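Local coordinates for protein branched-chain amino acid aminotransferase (Thermoproteus uzoniensis, PDB 5CE8) that transfers amino groups as a pyridoxal-phosphate enzyme, probably between leucine, isoleucine or valine and 2-oxoglutarate in branched-chain amino acid biosynthesis, at residues Ile171-Glu176 against Ala185-Ala190; Gly199-Ile204 against Asp217-Gly222. All blocks are in the same frame, centred on the assembly; numbering follows the deposited sequence.

Contact 1 of 2, residues Ile171-Glu176 against Ala185-Ala190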
loop_
_atom_site.group_PDB
_atom_site.type_symbol
_atom_site.label_atom_id
_atom_site.label_comp_id
_atom_site.label_asym_id
_atom_site.label_seq_id
_atom_site.Cartn_x
_atom_site.Cartn_y
_atom_site.Cartn_z
ATOM N N ILE A 171 15.938 9.109 -13.784
ATOM C CA ILE A 171 17.327 9.408 -13.542
ATOM C C ILE A 171 17.818 8.748 -12.250
ATOM O O ILE A 171 18.876 8.126 -12.200
ATOM C CB ILE A 171 17.591 10.904 -13.475
ATOM C CG1 ILE A 171 17.479 11.516 -14.855
ATOM C CG2 ILE A 171 18.965 11.172 -12.920
ATOM C CD1 ILE A 171 17.467 12.976 -14.873
ATOM N N MET A 172 17.055 8.888 -11.184
ATOM C CA MET A 172 17.380 8.153 -9.938
ATOM C C MET A 172 17.687 6.698 -10.268
ATOM O O MET A 172 18.753 6.176 -9.915
ATOM C CB MET A 172 16.239 8.175 -8.895
ATOM C CG MET A 172 15.859 9.466 -8.274
ATOM S SD MET A 172 17.111 10.416 -7.433
ATOM C CE MET A 172 17.825 11.300 -8.830
ATOM N N ALA A 173 16.799 6.056 -11.020
ATOM C CA ALA A 173 16.986 4.598 -11.305
ATOM C C ALA A 173 18.251 4.382 -12.192
ATOM O O ALA A 173 19.149 3.572 -11.902
ATOM C CB ALA A 173 15.684 3.952 -11.837
ATOM N N ALA A 174 18.387 5.199 -13.228
ATOM C CA ALA A 174 19.445 5.034 -14.205
ATOM C C ALA A 174 20.805 5.195 -13.547
ATOM O O ALA A 174 21.728 4.341 -13.742
ATOM C CB ALA A 174 19.267 6.052 -15.300
ATOM N N VAL A 175 20.920 6.190 -12.669
ATOM C CA VAL A 175 22.164 6.474 -11.979
ATOM C C VAL A 175 22.471 5.412 -10.963
ATOM O O VAL A 175 23.622 4.996 -10.853
ATOM C CB VAL A 175 22.145 7.873 -11.340
ATOM C CG1 VAL A 175 23.291 8.095 -10.278
ATOM C CG2 VAL A 175 22.146 8.912 -12.463
ATOM N N GLU A 176 21.468 4.965 -10.223
ATOM C CA GLU A 176 21.695 3.898 -9.292
ATOM C C GLU A 176 22.293 2.687 -9.976
ATOM O O GLU A 176 23.269 2.138 -9.526
ATOM C CB GLU A 176 20.406 3.465 -8.566
ATOM C CG GLU A 176 20.700 2.341 -7.528
ATOM C CD GLU A 176 19.487 1.858 -6.811
ATOM O OE1 GLU A 176 19.343 0.607 -6.623
ATOM O OE2 GLU A 176 18.654 2.733 -6.451
ATOM N N ALA A 185 18.825 -0.025 -15.464
ATOM C CA ALA A 185 17.908 -0.259 -14.350
ATOM C C ALA A 185 16.708 -0.996 -14.723
ATOM O O ALA A 185 16.225 -0.808 -15.786
ATOM C CB ALA A 185 17.464 1.027 -13.732
ATOM N N ILE A 186 16.174 -1.783 -13.786
ATOM C CA ILE A 186 14.772 -2.258 -13.885
ATOM C C ILE A 186 14.071 -1.689 -12.701
ATOM O O ILE A 186 14.544 -1.820 -11.621
ATOM C CB ILE A 186 14.635 -3.837 -13.917
ATOM C CG1 ILE A 186 14.892 -4.367 -15.346
ATOM C CG2 ILE A 186 13.199 -4.305 -13.655
ATOM C CD1 ILE A 186 15.565 -5.652 -15.350
ATOM N N MET A 187 12.819 -1.226 -12.882
ATOM C CA MET A 187 12.086 -0.631 -11.836
ATOM C C MET A 187 10.800 -1.414 -11.616
ATOM O O MET A 187 10.070 -1.740 -12.609
ATOM C CB MET A 187 11.665 0.824 -12.221
ATOM C CG MET A 187 12.763 1.861 -11.964
ATOM S SD MET A 187 12.156 3.588 -12.081
ATOM C CE MET A 187 12.255 3.540 -13.766
ATOM N N LEU A 188 10.563 -1.739 -10.363
ATOM C CA LEU A 188 9.299 -2.291 -9.876
ATOM C C LEU A 188 8.298 -1.149 -9.709
ATOM O O LEU A 188 8.680 -0.037 -9.379
ATOM C CB LEU A 188 9.488 -2.965 -8.575
ATOM C CG LEU A 188 10.481 -4.101 -8.522
ATOM C CD1 LEU A 188 10.408 -4.949 -7.251
ATOM C CD2 LEU A 188 10.272 -5.024 -9.741
ATOM N N ASN A 189 7.014 -1.402 -9.941
ATOM C CA ASN A 189 5.953 -0.457 -9.551
ATOM C C ASN A 189 5.615 -0.492 -7.996
ATOM O O ASN A 189 6.255 -1.250 -7.236
ATOM C CB ASN A 189 4.731 -0.602 -10.437
ATOM C CG ASN A 189 3.930 -1.886 -10.168
ATOM O OD1 ASN A 189 4.354 -2.770 -9.369
ATOM N ND2 ASN A 189 2.905 -2.091 -10.989
ATOM N N ALA A 190 4.651 0.316 -7.514
ATOM C CA ALA A 190 4.426 0.429 -6.050
ATOM C C ALA A 190 3.925 -0.916 -5.504
ATOM O O ALA A 190 4.050 -1.222 -4.356
ATOM C CB ALA A 190 3.396 1.420 -5.739
#
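Ala-173 meets both Ala-185 and Met-187, and these pairs carry most of the contact. The helix segment 171-176 crosses the strand 185-188 at 134° between chain directions, with axes 7.8 Å apart. The small residues permit this approach. The methyls of Ala-173 and Ala-185 face each other, CB to CB, at 3.9 Å. Ala-185 CB also reaches the helix backbone, 3.6 Å from Ala-173 O. Met-187 reaches the same methyl with the outer part of its chain. Its CG and SD both lie 3.6 Å from Ala-173 CB, and the bend at chi3 (-81°) keeps CE near it too. No hydrogen bond links the segments. The tight part is van der Waals packing of buried residues, methyl on methyl and methyl on a helix carbonyl. The other faces of the helix belong to different neighbours. Ile-171, Ala-174 and Val-175 pack on a second subunit. Val-175 and Glu-176 are partly exposed, and Glu-176 OE2 is hydrogen-bonded to Ser-148 OG. Beyond the strand end the chain diverges, and Ala-190 is exposed, though it touches Met-156 of the second subunit. The helix covers the strand that follows it, as in a beta-alpha-beta unit, here strand 142-146, helix 167-179 and strand 184-188.

Contact 2 of 2, residues Gly199-Ile204 against Asp217-Gly222; sequences GENIFI and DGILEG. With PLP (pyridoxal-5'-phosphate), chain D.
Asn-201 and Gly-222 have the closest approach of CA atoms, 6.7 Å, where strand 201-204 meets a segment without regular structure. No backbone-to-backbone hydrogen bond joins the two. Segment 217-222 bends through an inverse gamma turn centred on Glu-221, and Gly-222 stands at the N-cap position, right before helix 223-235. The side chain of Asn-201 bridges this turn. With CG anti to the carbonyl carbon (chi1 -67°), its amide reaches the turn. Its ND2 donates to Leu-220 O at 2.9 Å. That bond is nearly straight (161°) and lies close to the amide plane. The amide's other end accepts a weak bond from Gly-222 N to OD1, 3.3 Å long and bent to 121°. One amide thus holds the residues on both sides of Glu-221, which limits its rotation, mainly through the ND2 bond. Gly-222 has no side chain, and OD1 can come close to its CA. Ile-219 crosses the amide at about a right angle, with CB 3.8 Å from Asn-201 ND2. This is the cofactor pocket of a fold-type IV aminotransferase. The two segments clasp the pyridine ring of pyridoxal phosphate from opposite faces. Leu-220 CB covers one face, 3.6 Å from C2. Gly-199 C lies over the other, 3.9 Å from N1. Glu-200 C sits beyond the C6 edge. On the phosphate arm, Gly-222 CA lies 3.4 Å from O4P. Ile-223 and Thr-224 bind the cofactor through backbone N-H groups at the start of the helix. Outside the contact between the segments, Glu-200 OE2 accepts the N-H of Gly-199 from above the carboxylate plane.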
loop_
_atom_site.group_PDB
_atom_site.type_symbol
_atom_site.label_atom_id
_atom_site.label_comp_id
_atom_site.label_asym_id
_atom_site.label_seq_id
_atom_site.Cartn_x
_atom_site.Cartn_y
_atom_site.Cartn_z
ATOM N N GLY A 199 14.394 4.060 -19.225
ATOM C CA GLY A 199 13.826 4.588 -20.419
ATOM C C GLY A 199 13.405 3.536 -21.443
ATOM O O GLY A 199 13.590 3.777 -22.621
ATOM N N GLU A 200 12.919 2.357 -21.010
ATOM C CA GLU A 200 12.670 1.238 -21.962
ATOM C C GLU A 200 11.552 0.421 -21.471
ATOM O O GLU A 200 11.502 0.212 -20.254
ATOM C CB GLU A 200 13.881 0.300 -22.018
ATOM C CG GLU A 200 15.253 0.887 -22.501
ATOM C CD GLU A 200 16.059 1.529 -21.360
ATOM O OE1 GLU A 200 17.090 2.124 -21.648
ATOM O OE2 GLU A 200 15.686 1.541 -20.176
ATOM N N ASN A 201 10.780 -0.197 -22.367
ATOM C CA ASN A 201 9.777 -1.209 -21.935
ATOM C C ASN A 201 10.542 -2.506 -21.870
ATOM O O ASN A 201 11.684 -2.619 -22.381
ATOM C CB ASN A 201 8.590 -1.352 -22.838
ATOM C CG ASN A 201 7.696 -0.088 -22.852
ATOM O OD1 ASN A 201 7.570 0.519 -23.850
ATOM N ND2 ASN A 201 7.144 0.298 -21.728
ATOM N N ILE A 202 9.963 -3.445 -21.162
ATOM C CA ILE A 202 10.619 -4.749 -20.855
ATOM C C ILE A 202 9.734 -5.888 -21.360
ATOM O O ILE A 202 8.488 -5.835 -21.241
ATOM C CB ILE A 202 10.750 -5.002 -19.335
ATOM C CG1 ILE A 202 11.396 -3.817 -18.676
ATOM C CG2 ILE A 202 11.609 -6.246 -19.002
ATOM C CD1 ILE A 202 11.584 -3.952 -17.168
ATOM N N PHE A 203 10.389 -6.930 -21.918
ATOM C CA PHE A 203 9.750 -8.161 -22.347
ATOM C C PHE A 203 10.482 -9.380 -21.765
ATOM O O PHE A 203 11.716 -9.448 -21.748
ATOM C CB PHE A 203 9.761 -8.272 -23.905
ATOM C CG PHE A 203 8.726 -7.471 -24.600
ATOM C CD1 PHE A 203 8.971 -6.149 -24.913
ATOM C CD2 PHE A 203 7.607 -8.072 -25.151
ATOM C CE1 PHE A 203 8.071 -5.374 -25.590
ATOM C CE2 PHE A 203 6.689 -7.269 -25.868
ATOM C CZ PHE A 203 6.915 -5.929 -26.070
ATOM N N ILE A 204 9.753 -10.401 -21.323
ATOM C CA ILE A 204 10.464 -11.641 -21.076
ATOM C C ILE A 204 9.972 -12.738 -22.015
ATOM O O ILE A 204 8.921 -12.642 -22.503
ATOM C CB ILE A 204 10.360 -12.060 -19.591
ATOM C CG1 ILE A 204 8.913 -12.381 -19.228
ATOM C CG2 ILE A 204 11.012 -10.965 -18.718
ATOM C CD1 ILE A 204 8.795 -13.006 -17.849
ATOM N N ASP A 217 -0.102 -1.190 -15.438
ATOM C CA ASP A 217 0.878 -1.414 -14.402
ATOM C C ASP A 217 1.744 -0.158 -14.049
ATOM O O ASP A 217 2.464 -0.179 -13.064
ATOM C CB ASP A 217 1.743 -2.644 -14.652
ATOM C CG ASP A 217 1.132 -3.980 -14.023
ATOM O OD1 ASP A 217 -0.065 -4.000 -13.679
ATOM O OD2 ASP A 217 1.862 -4.991 -13.961
ATOM N N GLY A 218 1.666 0.918 -14.855
ATOM C CA GLY A 218 2.502 2.037 -14.655
ATOM C C GLY A 218 3.537 2.261 -15.751
ATOM O O GLY A 218 4.383 2.961 -15.491
ATOM N N ILE A 219 3.434 1.645 -16.947
ATOM C CA ILE A 219 4.386 1.859 -18.080
ATOM C C ILE A 219 4.056 3.093 -18.899
ATOM O O ILE A 219 2.920 3.649 -18.815
ATOM C CB ILE A 219 4.492 0.631 -19.035
ATOM C CG1 ILE A 219 3.119 0.271 -19.665
ATOM C CG2 ILE A 219 4.945 -0.618 -18.265
ATOM C CD1 ILE A 219 3.195 -0.680 -20.835
ATOM N N LEU A 220 5.070 3.572 -19.624
ATOM C CA LEU A 220 4.765 4.383 -20.765
ATOM C C LEU A 220 4.497 3.390 -21.922
ATOM O O LEU A 220 5.217 2.392 -22.037
ATOM C CB LEU A 220 5.936 5.307 -21.004
ATOM C CG LEU A 220 5.431 6.228 -22.119
ATOM C CD1 LEU A 220 5.474 7.642 -21.581
ATOM C CD2 LEU A 220 6.122 5.950 -23.409
ATOM N N GLU A 221 3.396 3.598 -22.640
ATOM C CA GLU A 221 2.970 2.824 -23.829
ATOM C C GLU A 221 3.963 3.025 -24.994
ATOM O O GLU A 221 3.751 3.837 -25.813
ATOM C CB GLU A 221 1.553 3.171 -24.257
ATOM C CG GLU A 221 1.028 2.238 -25.377
ATOM C CD GLU A 221 -0.452 2.403 -25.649
ATOM O OE1 GLU A 221 -1.086 3.333 -25.082
ATOM O OE2 GLU A 221 -1.011 1.631 -26.488
ATOM N N GLY A 222 5.049 2.274 -25.045
ATOM C CA GLY A 222 6.048 2.510 -26.017
ATOM C C GLY A 222 5.502 2.085 -27.371
ATOM O O GLY A 222 4.738 1.090 -27.503
HETATM N N1 PLP D . 9.523 3.717 -21.100
HETATM C C2 PLP D . 9.513 4.976 -20.672
HETATM C C2A PLP D . 9.457 5.290 -19.207
HETATM C C3 PLP D . 9.656 6.084 -21.606
HETATM O O3 PLP D . 9.740 7.390 -21.130
HETATM C C4 PLP D . 9.753 5.768 -23.058
HETATM C C4A PLP D . 9.884 6.834 -24.126
HETATM C C5 PLP D . 9.716 4.318 -23.405
HETATM C C6 PLP D . 9.603 3.370 -22.350
HETATM C C5A PLP D . 9.868 3.766 -24.794
HETATM O O4P PLP D . 8.940 4.293 -25.672
HETATM P P PLP D . 9.256 4.268 -27.216
HETATM O O1P PLP D . 10.593 5.035 -27.498
HETATM O O2P PLP D . 9.166 2.866 -27.642
HETATM O O3P PLP D . 8.218 5.097 -27.919
#

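From the N terminus, contact 1 comes first. It closes the turn from helix 167-179 into strand 184-188, with eight residues between its segments. The chain then passes through strand 194-197 and opens contact 2 at Gly-199. Contact 2 closes across the hairpin of strands 201-206 and 209-212, just before helix 223-235. The two are in series and neither nests nor crosses. The centres of contact 1 and contact 2 lie about 12 Å apart, and the two touch. Asn-189 ND2 probably bonds to Asp-217 O at 2.9 Å. Ile-186 packs against Ile-202. Both contacts reach the mixed sheet. Contact 1 ties a covering helix to it, and contact 2 joins it to the cofactor-binding loop.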